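Local coordinates for cytochrome C-type biogenesis protein ccmF (Thermus thermophilus, PDB 6ZMQ), which is a membrane-bound heme lyase of cytochrome c maturation, binds heme b, and probably takes part in delivering heme to apocytochromes, at residues 442-453 and 463-474; 296-307 and 329-340. All coordinates share one frame; numbering follows the deposited sequence.

Contact 1: residues 442-453 and 463-474. With PTY (phosphatidylethanolamine), chain H.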
loop_
_atom_site.group_PDB
_atom_site.type_symbol
_atom_site.label_atom_id
_atom_site.label_comp_id
_atom_site.label_asym_id
_atom_site.label_seq_id
_atom_site.Cartn_x
_atom_site.Cartn_y
_atom_site.Cartn_z
ATOM N N LEU A 442 28.703 -11.369 -12.271
ATOM C CA LEU A 442 27.347 -10.838 -12.350
ATOM C C LEU A 442 26.929 -10.592 -13.789
ATOM O O LEU A 442 25.891 -11.112 -14.230
ATOM C CB LEU A 442 27.267 -9.536 -11.559
ATOM C CG LEU A 442 27.259 -9.715 -10.054
ATOM C CD1 LEU A 442 27.391 -8.381 -9.341
ATOM C CD2 LEU A 442 25.989 -10.427 -9.693
ATOM N N LEU A 443 27.802 -9.912 -14.556
ATOM C CA LEU A 443 27.556 -9.669 -15.974
ATOM C C LEU A 443 27.502 -10.985 -16.724
ATOM O O LEU A 443 26.642 -11.156 -17.595
ATOM C CB LEU A 443 28.636 -8.753 -16.566
ATOM C CG LEU A 443 28.401 -7.740 -17.699
ATOM C CD1 LEU A 443 29.602 -6.799 -17.796
ATOM C CD2 LEU A 443 28.136 -8.404 -19.052
ATOM N N LEU A 444 28.340 -11.951 -16.297
ATOM C CA LEU A 444 28.355 -13.290 -16.878
ATOM C C LEU A 444 27.010 -13.959 -16.702
ATOM O O LEU A 444 26.410 -14.415 -17.691
ATOM C CB LEU A 444 29.464 -14.134 -16.250
ATOM C CG LEU A 444 29.533 -15.586 -16.726
ATOM C CD1 LEU A 444 30.907 -15.903 -17.291
ATOM C CD2 LEU A 444 29.196 -16.554 -15.589
ATOM N N ALA A 445 26.474 -13.888 -15.468
ATOM C CA ALA A 445 25.143 -14.411 -15.182
ATOM C C ALA A 445 24.098 -13.669 -15.991
ATOM O O ALA A 445 23.259 -14.308 -16.651
ATOM C CB ALA A 445 24.845 -14.299 -13.690
ATOM N N LEU A 446 24.266 -12.333 -16.075
ATOM C CA LEU A 446 23.400 -11.464 -16.862
ATOM C C LEU A 446 23.441 -11.884 -18.319
ATOM O O LEU A 446 22.391 -12.237 -18.888
ATOM C CB LEU A 446 23.859 -10.006 -16.711
ATOM C CG LEU A 446 22.916 -8.789 -16.683
ATOM C CD1 LEU A 446 23.721 -7.486 -16.475
ATOM C CD2 LEU A 446 22.011 -8.666 -17.890
ATOM N N ALA A 447 24.671 -12.089 -18.838
ATOM C CA ALA A 447 24.850 -12.429 -20.244
ATOM C C ALA A 447 24.290 -13.807 -20.532
ATOM O O ALA A 447 23.578 -13.973 -21.541
ATOM C CB ALA A 447 26.323 -12.346 -20.637
ATOM N N LEU A 448 24.442 -14.726 -19.543
ATOM C CA LEU A 448 23.948 -16.097 -19.664
ATOM C C LEU A 448 22.455 -16.100 -19.881
ATOM O O LEU A 448 22.002 -16.595 -20.927
ATOM C CB LEU A 448 24.277 -16.920 -18.415
ATOM C CG LEU A 448 23.419 -18.195 -18.210
ATOM C CD1 LEU A 448 23.657 -19.333 -19.226
ATOM C CD2 LEU A 448 23.437 -18.723 -16.776
ATOM N N GLY A 449 21.751 -15.308 -19.050
ATOM C CA GLY A 449 20.301 -15.325 -19.044
ATOM C C GLY A 449 19.736 -14.831 -20.351
ATOM O O GLY A 449 18.854 -15.486 -20.924
ATOM N N THR A 450 20.409 -13.820 -20.941
ATOM C CA THR A 450 19.911 -13.219 -22.172
ATOM C C THR A 450 20.024 -14.206 -23.323
ATOM O O THR A 450 19.011 -14.510 -23.973
ATOM C CB THR A 450 20.658 -11.919 -22.472
ATOM O OG1 THR A 450 20.581 -11.060 -21.330
ATOM C CG2 THR A 450 20.043 -11.205 -23.669
ATOM N N LEU A 451 21.184 -14.872 -23.436
ATOM C CA LEU A 451 21.351 -15.836 -24.517
ATOM C C LEU A 451 20.551 -17.095 -24.231
ATOM O O LEU A 451 19.981 -17.687 -25.158
ATOM C CB LEU A 451 22.832 -16.141 -24.755
ATOM C CG LEU A 451 23.758 -14.950 -25.042
ATOM C CD1 LEU A 451 25.163 -15.420 -25.428
ATOM C CD2 LEU A 451 23.179 -14.043 -26.128
ATOM N N PHE A 452 20.372 -17.419 -22.937
ATOM C CA PHE A 452 19.579 -18.587 -22.569
ATOM C C PHE A 452 18.109 -18.326 -22.831
ATOM O O PHE A 452 17.331 -19.261 -23.053
ATOM C CB PHE A 452 19.827 -18.953 -21.107
ATOM C CG PHE A 452 19.142 -20.198 -20.657
ATOM C CD1 PHE A 452 19.181 -21.349 -21.427
ATOM C CD2 PHE A 452 18.488 -20.224 -19.430
ATOM C CE1 PHE A 452 18.550 -22.495 -21.000
ATOM C CE2 PHE A 452 17.859 -21.376 -18.991
ATOM C CZ PHE A 452 17.892 -22.511 -19.776
ATOM N N GLY A 453 17.714 -17.053 -22.832
ATOM C CA GLY A 453 16.385 -16.740 -23.290
ATOM C C GLY A 453 16.309 -16.504 -24.779
ATOM O O GLY A 453 15.257 -16.733 -25.385
ATOM N N SER A 463 13.781 -12.226 -22.440
ATOM C CA SER A 463 15.083 -12.856 -22.238
ATOM C C SER A 463 16.035 -11.969 -21.441
ATOM O O SER A 463 16.814 -12.475 -20.620
ATOM C CB SER A 463 15.696 -13.221 -23.585
ATOM O OG SER A 463 15.366 -12.294 -24.579
ATOM N N PHE A 464 15.949 -10.647 -21.619
ATOM C CA PHE A 464 16.771 -9.747 -20.823
ATOM C C PHE A 464 16.274 -9.679 -19.384
ATOM O O PHE A 464 17.068 -9.503 -18.457
ATOM C CB PHE A 464 16.785 -8.352 -21.445
ATOM C CG PHE A 464 17.530 -7.351 -20.621
ATOM C CD1 PHE A 464 18.879 -7.531 -20.365
ATOM C CD2 PHE A 464 16.866 -6.292 -20.016
ATOM C CE1 PHE A 464 19.574 -6.636 -19.576
ATOM C CE2 PHE A 464 17.554 -5.403 -19.217
ATOM C CZ PHE A 464 18.913 -5.573 -19.000
ATOM N N ALA A 465 14.964 -9.830 -19.175
ATOM C CA ALA A 465 14.433 -9.921 -17.817
ATOM C C ALA A 465 14.879 -11.202 -17.120
ATOM O O ALA A 465 15.141 -11.196 -15.908
ATOM C CB ALA A 465 12.914 -9.829 -17.847
ATOM N N LEU A 466 14.953 -12.309 -17.872
ATOM C CA LEU A 466 15.564 -13.539 -17.363
ATOM C C LEU A 466 17.025 -13.314 -16.987
ATOM O O LEU A 466 17.489 -13.807 -15.947
ATOM C CB LEU A 466 15.458 -14.650 -18.409
ATOM C CG LEU A 466 16.039 -16.025 -18.059
ATOM C CD1 LEU A 466 15.524 -16.563 -16.726
ATOM C CD2 LEU A 466 15.793 -17.022 -19.182
ATOM N N GLY A 467 17.748 -12.563 -17.827
ATOM C CA GLY A 467 19.122 -12.198 -17.517
ATOM C C GLY A 467 19.246 -11.355 -16.261
ATOM O O GLY A 467 20.161 -11.551 -15.454
ATOM N N LEU A 468 18.291 -10.441 -16.059
ATOM C CA LEU A 468 18.285 -9.585 -14.874
ATOM C C LEU A 468 18.018 -10.377 -13.601
ATOM O O LEU A 468 18.665 -10.144 -12.573
ATOM C CB LEU A 468 17.235 -8.487 -15.021
ATOM C CG LEU A 468 17.578 -7.291 -15.900
ATOM C CD1 LEU A 468 16.506 -6.236 -15.740
ATOM C CD2 LEU A 468 18.950 -6.755 -15.553
ATOM N N PHE A 469 17.076 -11.323 -13.660
ATOM C CA PHE A 469 16.799 -12.175 -12.504
ATOM C C PHE A 469 17.966 -13.108 -12.188
ATOM O O PHE A 469 18.250 -13.374 -11.014
ATOM C CB PHE A 469 15.530 -12.986 -12.738
ATOM C CG PHE A 469 15.266 -14.026 -11.680
ATOM C CD1 PHE A 469 14.831 -13.630 -10.414
ATOM C CD2 PHE A 469 15.452 -15.388 -11.946
ATOM C CE1 PHE A 469 14.583 -14.556 -9.421
ATOM C CE2 PHE A 469 15.214 -16.348 -10.968
ATOM C CZ PHE A 469 14.772 -15.933 -9.691
ATOM N N LEU A 470 18.626 -13.647 -13.222
ATOM C CA LEU A 470 19.770 -14.534 -12.994
ATOM C C LEU A 470 20.956 -13.768 -12.424
ATOM O O LEU A 470 21.635 -14.250 -11.507
ATOM C CB LEU A 470 20.151 -15.249 -14.291
ATOM C CG LEU A 470 19.430 -16.586 -14.471
ATOM C CD1 LEU A 470 19.272 -16.966 -15.926
ATOM C CD2 LEU A 470 20.178 -17.683 -13.712
ATOM N N TYR A 471 21.183 -12.555 -12.934
ATOM C CA TYR A 471 22.142 -11.614 -12.362
ATOM C C TYR A 471 21.805 -11.278 -10.908
ATOM O O TYR A 471 22.702 -11.164 -10.060
ATOM C CB TYR A 471 22.135 -10.352 -13.233
ATOM C CG TYR A 471 22.519 -9.077 -12.528
ATOM C CD1 TYR A 471 23.846 -8.811 -12.233
ATOM C CD2 TYR A 471 21.555 -8.146 -12.142
ATOM C CE1 TYR A 471 24.211 -7.658 -11.581
ATOM C CE2 TYR A 471 21.910 -7.003 -11.471
ATOM C CZ TYR A 471 23.243 -6.756 -11.203
ATOM O OH TYR A 471 23.609 -5.604 -10.556
ATOM N N ASN A 472 20.509 -11.134 -10.600
ATOM C CA ASN A 472 20.085 -10.759 -9.254
ATOM C C ASN A 472 20.282 -11.901 -8.263
ATOM O O ASN A 472 20.753 -11.672 -7.143
ATOM C CB ASN A 472 18.623 -10.316 -9.268
ATOM C CG ASN A 472 18.460 -8.807 -9.397
ATOM O OD1 ASN A 472 19.217 -8.044 -8.812
ATOM N ND2 ASN A 472 17.449 -8.377 -10.146
ATOM N N ALA A 473 19.919 -13.128 -8.652
ATOM C CA ALA A 473 20.167 -14.292 -7.800
ATOM C C ALA A 473 21.660 -14.549 -7.622
ATOM O O ALA A 473 22.094 -15.000 -6.545
ATOM C CB ALA A 473 19.483 -15.530 -8.378
ATOM N N ALA A 474 22.456 -14.233 -8.655
ATOM C CA ALA A 474 23.912 -14.263 -8.541
ATOM C C ALA A 474 24.415 -13.270 -7.494
ATOM O O ALA A 474 25.305 -13.594 -6.701
ATOM C CB ALA A 474 24.545 -13.974 -9.900
HETATM C C1 PTY H . 6.986 -5.527 -23.835
HETATM C C2 PTY H . 10.016 0.357 -25.524
HETATM C C3 PTY H . 10.084 -0.836 -26.478
HETATM O O4 PTY H . 6.348 -5.537 -22.590
HETATM C C5 PTY H . 9.181 -5.153 -24.972
HETATM C C6 PTY H . 8.459 -5.180 -23.627
HETATM O O7 PTY H . 9.058 -6.124 -22.783
HETATM C C8 PTY H . 9.490 -5.577 -21.569
HETATM O O10 PTY H . 8.927 -5.856 -20.560
HETATM C C11 PTY H . 10.671 -4.605 -21.562
HETATM C C12 PTY H . 11.857 -5.169 -20.783
HETATM C C13 PTY H . 13.150 -4.684 -21.444
HETATM C C14 PTY H . 13.389 -3.211 -21.107
HETATM C C15 PTY H . 14.719 -2.740 -21.692
HETATM C C16 PTY H . 15.773 -2.527 -20.600
HETATM C C17 PTY H . 17.136 -2.335 -21.274
HETATM C C18 PTY H . 18.252 -2.022 -20.270
HETATM C C19 PTY H . 19.604 -2.207 -20.971
HETATM C C20 PTY H . 20.748 -2.530 -20.001
HETATM C C21 PTY H . 21.908 -3.162 -20.780
HETATM C C22 PTY H . 23.163 -2.282 -20.738
HETATM C C23 PTY H . 24.348 -3.000 -21.396
HETATM C C24 PTY H . 25.669 -2.388 -20.927
HETATM C C25 PTY H . 26.824 -3.343 -21.227
HETATM C C26 PTY H . 27.812 -3.300 -20.064
HETATM C C27 PTY H . 29.062 -2.532 -20.489
HETATM C C28 PTY H . 29.754 -1.967 -19.251
HETATM C C29 PTY H . 28.902 -0.832 -18.687
HETATM C C30 PTY H . 5.105 -4.895 -22.567
HETATM C C31 PTY H . 4.610 -4.214 -21.289
HETATM O O30 PTY H . 4.424 -4.880 -23.535
HETATM C C32 PTY H . 5.751 -4.079 -20.283
HETATM C C33 PTY H . 5.256 -3.336 -19.042
HETATM C C34 PTY H . 6.447 -2.711 -18.320
HETATM C C35 PTY H . 7.270 -3.811 -17.656
HETATM C C36 PTY H . 7.448 -3.474 -16.179
HETATM C C37 PTY H . 8.787 -4.012 -15.680
HETATM C C38 PTY H . 8.943 -3.572 -14.229
HETATM C C39 PTY H . 9.855 -4.546 -13.495
HETATM C C40 PTY H . 9.604 -4.438 -11.994
HETATM C C41 PTY H . 10.963 -4.385 -11.299
HETATM C C42 PTY H . 10.776 -4.434 -9.786
HETATM C C43 PTY H . 10.147 -3.122 -9.328
HETATM C C44 PTY H . 10.290 -2.963 -7.815
HETATM P P1 PTY H . 9.095 -3.234 -26.786
HETATM O O11 PTY H . 9.603 -1.986 -25.837
HETATM O O12 PTY H . 10.268 -3.798 -27.549
HETATM O O13 PTY H . 8.081 -2.719 -27.776
HETATM O O14 PTY H . 8.401 -4.422 -25.875
HETATM N N1 PTY H . 10.764 1.482 -26.061
#
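Gly449 and Gly467 meet backbone to backbone, their CA atoms 3.7 Å apart. With no side chain on either residue to separate the helices, the axes of the two segments approach to 6.8 Å at 148°, a tilted antiparallel pair. One turn on, Gly453 lies against the CB of Ser463.

Close backbones permit CA-H...O contacts. Leu446 CA lies 3.5 Å from Gly467 O with an almost straight angle at the hydrogen (173°), and Thr450 CA makes a similar but more bent contact with Ser463 O. The polar groups bond elsewhere: Thr450 OG1 gives its proton to Leu446 O within its own helix, from above the carbonyl plane, Ser463 OG hydrogen-bonds mainly to Thr459 O, with Tyr458 O also in range, and Tyr471 OH bonds to the carbonyl of Leu418 on helix 402-422.

Apolar contacts complete the interface. Leu442 CB comes in plane to the edge of the Tyr471 ring, 3.6 Å from CD1, while Ala445 CB touches Ala474 CB at 3.8 Å. Leu446 is a knob among Phe464, Gly467, Leu468 and Tyr471. Phe464 has CG anti to the backbone N (chi1 176°), and Leu446 CD2 reaches its CE1 at 3.6 Å. On another side of this ring, CE2 lies 3.6 Å from C18 of the phosphatidylethanolamine. A serine in its place would probably open a gap between Leu446 CD2 and the lipid chain.

Gly449-xxx-Gly453 facing Ser463-xxx-Gly467 is a small-xxx-small interface, here closing an antiparallel transmembrane hairpin beside a lipid site.

Contact 2: residues 296-307 and 329-340; sequences TLAFAATLLGTF and FLGFFLFATGLG. With PTY (phosphatidylethanolamine), chain E.
Thr296 and Gly340 face each other at one end of an almost exactly antiparallel helix pair, the segment directions differing by 174°. The axes stay 9.1 Å apart at their closest; the CA atoms of Thr296 and Gly340 are separated by 5.6 Å, and the gap is bridged by side chains.

Phe333 carries the centre, a knob among Ala300, Ala301, Leu303 and Leu304. Leu304 CD2 sits over the middle of one ring face, 3.7 Å from the centroid, in a CH-pi contact. Thr337 OG1 is near the rim of the opposite face, and Ala300 O lies in the ring plane at an edge. With Thr337 OG1 placed between the backbone N and carbonyl carbon (chi1 36°), the hydroxyl bonds back to Phe333 O at 2.6 Å; its CG2 is 3.7 Å from Ala300 CB.

Toward the other end, Phe307 and Phe329 form an offset stack, centroids 4.7 Å apart and planes at 12°. Leu303 packs alongside: its CD1 reaches an edge of the Phe329 ring, and its CD2 lies 3.6 Å from Phe332 CD2. The aromatic cluster extends further, as Phe329 meets Phe151 edge-to-face and Phe332 stacks on that same residue of helix 135-157. Tyr204 OH adds a hydrogen bond to Ala336 O.

Segment 329-340, on helix 325-345, also lines a phosphatidylethanolamine site, where C23 comes within 3.6 Å of Phe335 CZ, C20 lies over a face of that ring, and C28 touches Leu339. The contact thus joins two successive antiparallel transmembrane helices through packing rich in phenylalanine, with Phe333 as a knob in a hole, characteristic of a membrane helix bundle with lipid along one flank.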
loop_
_atom_site.group_PDB
_atom_site.type_symbol
_atom_site.label_atom_id
_atom_site.label_comp_id
_atom_site.label_asym_id
_atom_site.label_seq_id
_atom_site.Cartn_x
_atom_site.Cartn_y
_atom_site.Cartn_z
ATOM N N THR A 296 9.069 13.903 3.717
ATOM C CA THR A 296 7.977 14.854 3.500
ATOM C C THR A 296 7.137 14.471 2.282
ATOM O O THR A 296 5.900 14.399 2.370
ATOM C CB THR A 296 8.530 16.276 3.351
ATOM O OG1 THR A 296 9.321 16.620 4.498
ATOM C CG2 THR A 296 7.401 17.278 3.185
ATOM N N LEU A 297 7.807 14.129 1.174
ATOM C CA LEU A 297 7.122 13.785 -0.067
ATOM C C LEU A 297 6.371 12.465 0.061
ATOM O O LEU A 297 5.222 12.359 -0.374
ATOM C CB LEU A 297 8.132 13.726 -1.211
ATOM C CG LEU A 297 8.609 15.089 -1.715
ATOM C CD1 LEU A 297 9.803 14.936 -2.661
ATOM C CD2 LEU A 297 7.502 15.886 -2.365
ATOM N N ALA A 298 7.010 11.452 0.664
ATOM C CA ALA A 298 6.388 10.154 0.915
ATOM C C ALA A 298 5.191 10.252 1.848
ATOM O O ALA A 298 4.171 9.594 1.617
ATOM C CB ALA A 298 7.422 9.187 1.496
ATOM N N PHE A 299 5.280 11.096 2.889
ATOM C CA PHE A 299 4.188 11.228 3.846
ATOM C C PHE A 299 2.967 11.903 3.228
ATOM O O PHE A 299 1.833 11.433 3.402
ATOM C CB PHE A 299 4.674 12.007 5.065
ATOM C CG PHE A 299 3.567 12.498 5.942
ATOM C CD1 PHE A 299 2.862 11.606 6.727
ATOM C CD2 PHE A 299 3.217 13.853 5.978
ATOM C CE1 PHE A 299 1.834 12.044 7.531
ATOM C CE2 PHE A 299 2.177 14.284 6.783
ATOM C CZ PHE A 299 1.489 13.373 7.554
ATOM N N ALA A 300 3.167 13.038 2.546
ATOM C CA ALA A 300 2.027 13.705 1.912
ATOM C C ALA A 300 1.487 12.908 0.722
ATOM O O ALA A 300 0.276 12.960 0.425
ATOM C CB ALA A 300 2.418 15.112 1.478
ATOM N N ALA A 301 2.364 12.146 0.051
ATOM C CA ALA A 301 1.934 11.202 -0.970
ATOM C C ALA A 301 1.036 10.128 -0.381
ATOM O O ALA A 301 0.004 9.790 -0.969
ATOM C CB ALA A 301 3.160 10.575 -1.630
ATOM N N THR A 302 1.417 9.587 0.787
ATOM C CA THR A 302 0.604 8.574 1.454
ATOM C C THR A 302 -0.719 9.148 1.939
ATOM O O THR A 302 -1.720 8.426 1.959
ATOM C CB THR A 302 1.367 7.941 2.623
ATOM O OG1 THR A 302 2.633 7.458 2.169
ATOM C CG2 THR A 302 0.591 6.748 3.159
ATOM N N LEU A 303 -0.743 10.441 2.296
ATOM C CA LEU A 303 -2.000 11.140 2.582
ATOM C C LEU A 303 -2.941 11.125 1.384
ATOM O O LEU A 303 -4.086 10.658 1.475
ATOM C CB LEU A 303 -1.735 12.587 3.003
ATOM C CG LEU A 303 -3.029 13.412 3.062
ATOM C CD1 LEU A 303 -3.885 13.102 4.299
ATOM C CD2 LEU A 303 -2.738 14.881 2.906
ATOM N N LEU A 304 -2.455 11.626 0.242
ATOM C CA LEU A 304 -3.313 11.737 -0.932
ATOM C C LEU A 304 -3.598 10.376 -1.569
ATOM O O LEU A 304 -4.561 10.239 -2.331
ATOM C CB LEU A 304 -2.696 12.708 -1.945
ATOM C CG LEU A 304 -3.655 13.635 -2.719
ATOM C CD1 LEU A 304 -4.870 14.042 -1.876
ATOM C CD2 LEU A 304 -2.945 14.899 -3.235
ATOM N N GLY A 305 -2.778 9.364 -1.276
ATOM C CA GLY A 305 -3.092 8.010 -1.695
ATOM C C GLY A 305 -4.111 7.331 -0.804
ATOM O O GLY A 305 -4.892 6.499 -1.275
ATOM N N THR A 306 -4.111 7.652 0.495
ATOM C CA THR A 306 -5.075 7.015 1.383
ATOM C C THR A 306 -6.445 7.664 1.251
ATOM O O THR A 306 -7.468 7.010 1.482
ATOM C CB THR A 306 -4.618 7.090 2.838
ATOM O OG1 THR A 306 -4.044 8.372 3.101
ATOM C CG2 THR A 306 -3.552 6.060 3.106
ATOM N N PHE A 307 -6.480 8.955 0.903
ATOM C CA PHE A 307 -7.752 9.620 0.647
ATOM C C PHE A 307 -8.404 9.125 -0.644
ATOM O O PHE A 307 -9.639 9.111 -0.740
ATOM C CB PHE A 307 -7.519 11.140 0.628
ATOM C CG PHE A 307 -8.542 11.934 -0.143
ATOM C CD1 PHE A 307 -9.822 12.123 0.362
ATOM C CD2 PHE A 307 -8.206 12.535 -1.346
ATOM C CE1 PHE A 307 -10.760 12.869 -0.338
ATOM C CE2 PHE A 307 -9.141 13.288 -2.053
ATOM C CZ PHE A 307 -10.419 13.450 -1.547
ATOM N N PHE A 329 -8.772 18.112 2.080
ATOM C CA PHE A 329 -7.612 17.235 1.943
ATOM C C PHE A 329 -6.549 17.836 1.030
ATOM O O PHE A 329 -5.352 17.631 1.266
ATOM C CB PHE A 329 -8.051 15.865 1.435
ATOM C CG PHE A 329 -8.382 14.909 2.539
ATOM C CD1 PHE A 329 -9.665 14.864 3.069
ATOM C CD2 PHE A 329 -7.393 14.115 3.105
ATOM C CE1 PHE A 329 -9.974 14.000 4.107
ATOM C CE2 PHE A 329 -7.689 13.261 4.148
ATOM C CZ PHE A 329 -8.983 13.199 4.648
ATOM N N LEU A 330 -6.961 18.621 0.023
ATOM C CA LEU A 330 -6.004 19.324 -0.829
ATOM C C LEU A 330 -5.267 20.410 -0.052
ATOM O O LEU A 330 -4.043 20.550 -0.187
ATOM C CB LEU A 330 -6.732 19.905 -2.047
ATOM C CG LEU A 330 -5.997 20.706 -3.127
ATOM C CD1 LEU A 330 -6.485 20.284 -4.498
ATOM C CD2 LEU A 330 -6.240 22.199 -2.942
ATOM N N GLY A 331 -5.995 21.165 0.784
ATOM C CA GLY A 331 -5.353 22.141 1.658
ATOM C C GLY A 331 -4.421 21.519 2.683
ATOM O O GLY A 331 -3.361 22.071 2.989
ATOM N N PHE A 332 -4.791 20.343 3.200
ATOM C CA PHE A 332 -3.942 19.621 4.145
ATOM C C PHE A 332 -2.658 19.125 3.477
ATOM O O PHE A 332 -1.571 19.211 4.067
ATOM C CB PHE A 332 -4.723 18.452 4.752
ATOM C CG PHE A 332 -4.001 17.745 5.865
ATOM C CD1 PHE A 332 -3.333 18.456 6.850
ATOM C CD2 PHE A 332 -3.956 16.363 5.902
ATOM C CE1 PHE A 332 -2.657 17.788 7.873
ATOM C CE2 PHE A 332 -3.275 15.685 6.909
ATOM C CZ PHE A 332 -2.627 16.398 7.895
ATOM N N PHE A 333 -2.775 18.591 2.249
ATOM C CA PHE A 333 -1.625 18.132 1.461
ATOM C C PHE A 333 -0.663 19.275 1.158
ATOM O O PHE A 333 0.567 19.119 1.263
ATOM C CB PHE A 333 -2.135 17.489 0.160
ATOM C CG PHE A 333 -1.048 17.121 -0.839
ATOM C CD1 PHE A 333 -0.370 15.918 -0.714
ATOM C CD2 PHE A 333 -0.728 17.956 -1.917
ATOM C CE1 PHE A 333 0.618 15.552 -1.621
ATOM C CE2 PHE A 333 0.266 17.600 -2.818
ATOM C CZ PHE A 333 0.937 16.395 -2.669
ATOM N N LEU A 334 -1.224 20.414 0.718
ATOM C CA LEU A 334 -0.448 21.623 0.453
ATOM C C LEU A 334 0.272 22.106 1.703
ATOM O O LEU A 334 1.451 22.481 1.637
ATOM C CB LEU A 334 -1.376 22.717 -0.080
ATOM C CG LEU A 334 -1.702 22.710 -1.573
ATOM C CD1 LEU A 334 -2.671 23.829 -1.935
ATOM C CD2 LEU A 334 -0.426 22.831 -2.370
ATOM N N PHE A 335 -0.411 22.045 2.857
ATOM C CA PHE A 335 0.189 22.414 4.138
ATOM C C PHE A 335 1.354 21.498 4.506
ATOM O O PHE A 335 2.416 21.982 4.919
ATOM C CB PHE A 335 -0.901 22.400 5.220
ATOM C CG PHE A 335 -0.403 22.664 6.615
ATOM C CD1 PHE A 335 -0.191 23.966 7.046
ATOM C CD2 PHE A 335 -0.154 21.614 7.498
ATOM C CE1 PHE A 335 0.270 24.220 8.324
ATOM C CE2 PHE A 335 0.313 21.860 8.769
ATOM C CZ PHE A 335 0.523 23.165 9.184
ATOM N N ALA A 336 1.179 20.181 4.332
ATOM C CA ALA A 336 2.194 19.198 4.720
ATOM C C ALA A 336 3.466 19.315 3.877
ATOM O O ALA A 336 4.583 19.419 4.424
ATOM C CB ALA A 336 1.613 17.787 4.628
ATOM N N THR A 337 3.313 19.266 2.538
ATOM C CA THR A 337 4.455 19.448 1.632
ATOM C C THR A 337 5.128 20.808 1.796
ATOM O O THR A 337 6.369 20.883 1.810
ATOM C CB THR A 337 4.048 19.246 0.161
ATOM O OG1 THR A 337 2.728 19.753 -0.074
ATOM C CG2 THR A 337 4.200 17.809 -0.298
ATOM N N GLY A 338 4.333 21.878 1.963
ATOM C CA GLY A 338 4.901 23.205 2.111
ATOM C C GLY A 338 5.671 23.370 3.403
ATOM O O GLY A 338 6.739 23.975 3.419
ATOM N N LEU A 339 5.168 22.772 4.488
ATOM C CA LEU A 339 5.827 22.877 5.787
ATOM C C LEU A 339 7.155 22.127 5.817
ATOM O O LEU A 339 8.187 22.708 6.203
ATOM C CB LEU A 339 4.882 22.362 6.873
ATOM C CG LEU A 339 5.447 21.924 8.221
ATOM C CD1 LEU A 339 5.950 23.137 8.984
ATOM C CD2 LEU A 339 4.410 21.153 9.033
ATOM N N GLY A 340 7.154 20.859 5.375
ATOM C CA GLY A 340 8.387 20.078 5.388
ATOM C C GLY A 340 9.450 20.607 4.439
ATOM O O GLY A 340 10.623 20.756 4.810
HETATM C C1 PTY E . -15.971 25.025 2.340
HETATM C C2 PTY E . -20.121 26.521 -3.297
HETATM C C3 PTY E . -18.857 25.663 -3.228
HETATM O O4 PTY E . -16.466 23.952 3.087
HETATM C C5 PTY E . -15.525 23.996 0.071
HETATM C C6 PTY E . -14.891 24.603 1.337
HETATM O O7 PTY E . -13.939 23.731 1.925
HETATM C C8 PTY E . -12.738 24.334 2.377
HETATM O O10 PTY E . -12.623 25.512 2.331
HETATM C C11 PTY E . -11.563 23.499 2.925
HETATM C C12 PTY E . -10.439 24.368 3.531
HETATM C C13 PTY E . -9.065 23.664 3.543
HETATM C C14 PTY E . -8.282 23.845 4.854
HETATM C C15 PTY E . -7.398 22.628 5.172
HETATM C C16 PTY E . -6.126 22.987 5.963
HETATM C C17 PTY E . -6.086 22.230 7.301
HETATM C C18 PTY E . -4.661 21.957 7.804
HETATM C C19 PTY E . -4.694 21.404 9.235
HETATM C C20 PTY E . -3.300 21.457 9.875
HETATM C C21 PTY E . -3.399 21.472 11.405
HETATM C C22 PTY E . -2.371 22.435 12.013
HETATM C C23 PTY E . -0.997 21.766 12.134
HETATM C C24 PTY E . -0.015 22.683 12.873
HETATM C C25 PTY E . 1.297 21.964 13.204
HETATM C C26 PTY E . 2.469 22.663 12.512
HETATM C C27 PTY E . 3.710 22.650 13.403
HETATM C C28 PTY E . 4.935 22.881 12.523
HETATM C C29 PTY E . 6.092 23.450 13.337
HETATM C C30 PTY E . -16.969 24.356 4.330
HETATM C C31 PTY E . -16.005 24.592 5.493
HETATM O O30 PTY E . -18.133 24.534 4.478
HETATM C C32 PTY E . -15.099 23.370 5.654
HETATM C C33 PTY E . -13.949 23.648 6.626
HETATM C C34 PTY E . -13.219 22.340 6.941
HETATM C C35 PTY E . -12.019 22.612 7.852
HETATM C C36 PTY E . -11.695 21.386 8.708
HETATM C C37 PTY E . -11.045 21.836 10.017
HETATM C C38 PTY E . -9.638 21.246 10.125
HETATM C C39 PTY E . -8.883 21.838 11.317
HETATM C C40 PTY E . -7.838 22.834 10.816
HETATM C C41 PTY E . -6.846 23.199 11.922
HETATM C C42 PTY E . -7.332 24.441 12.667
HETATM C C43 PTY E . -6.147 25.123 13.344
HETATM C C44 PTY E . -6.200 24.819 14.837
HETATM P P1 PTY E . -17.388 25.549 -1.061
HETATM O O11 PTY E . -18.718 25.123 -1.942
HETATM O O12 PTY E . -16.286 25.977 -2.001
HETATM O O13 PTY E . -17.764 26.731 -0.203
HETATM O O14 PTY E . -16.890 24.315 -0.075
HETATM N N1 PTY E . -19.763 27.872 -3.690
#

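Overall arrangement
Along the chain, contact 2 comes first and closes the partly unmodelled connection between helices 288-307 and 325-345. Helices 362-384 and 402-422 follow before contact 1 closes the much shorter connection between helices 439-454 and 460-484. The two are therefore in series, neither nesting nor crossing. Their centres lie about 40 Å apart and their nearest atoms about 23 Å, so they do not touch. Contact 2 is the more central, about 16 Å from the centre of the chain against about 30 Å, and ties into helices 110-129, 135-157, 185-213 and 266-284. Side chains of the hairpin of contact 1 also pack on helices 402-422 and 501-525, the latter carrying the heme ligand His510.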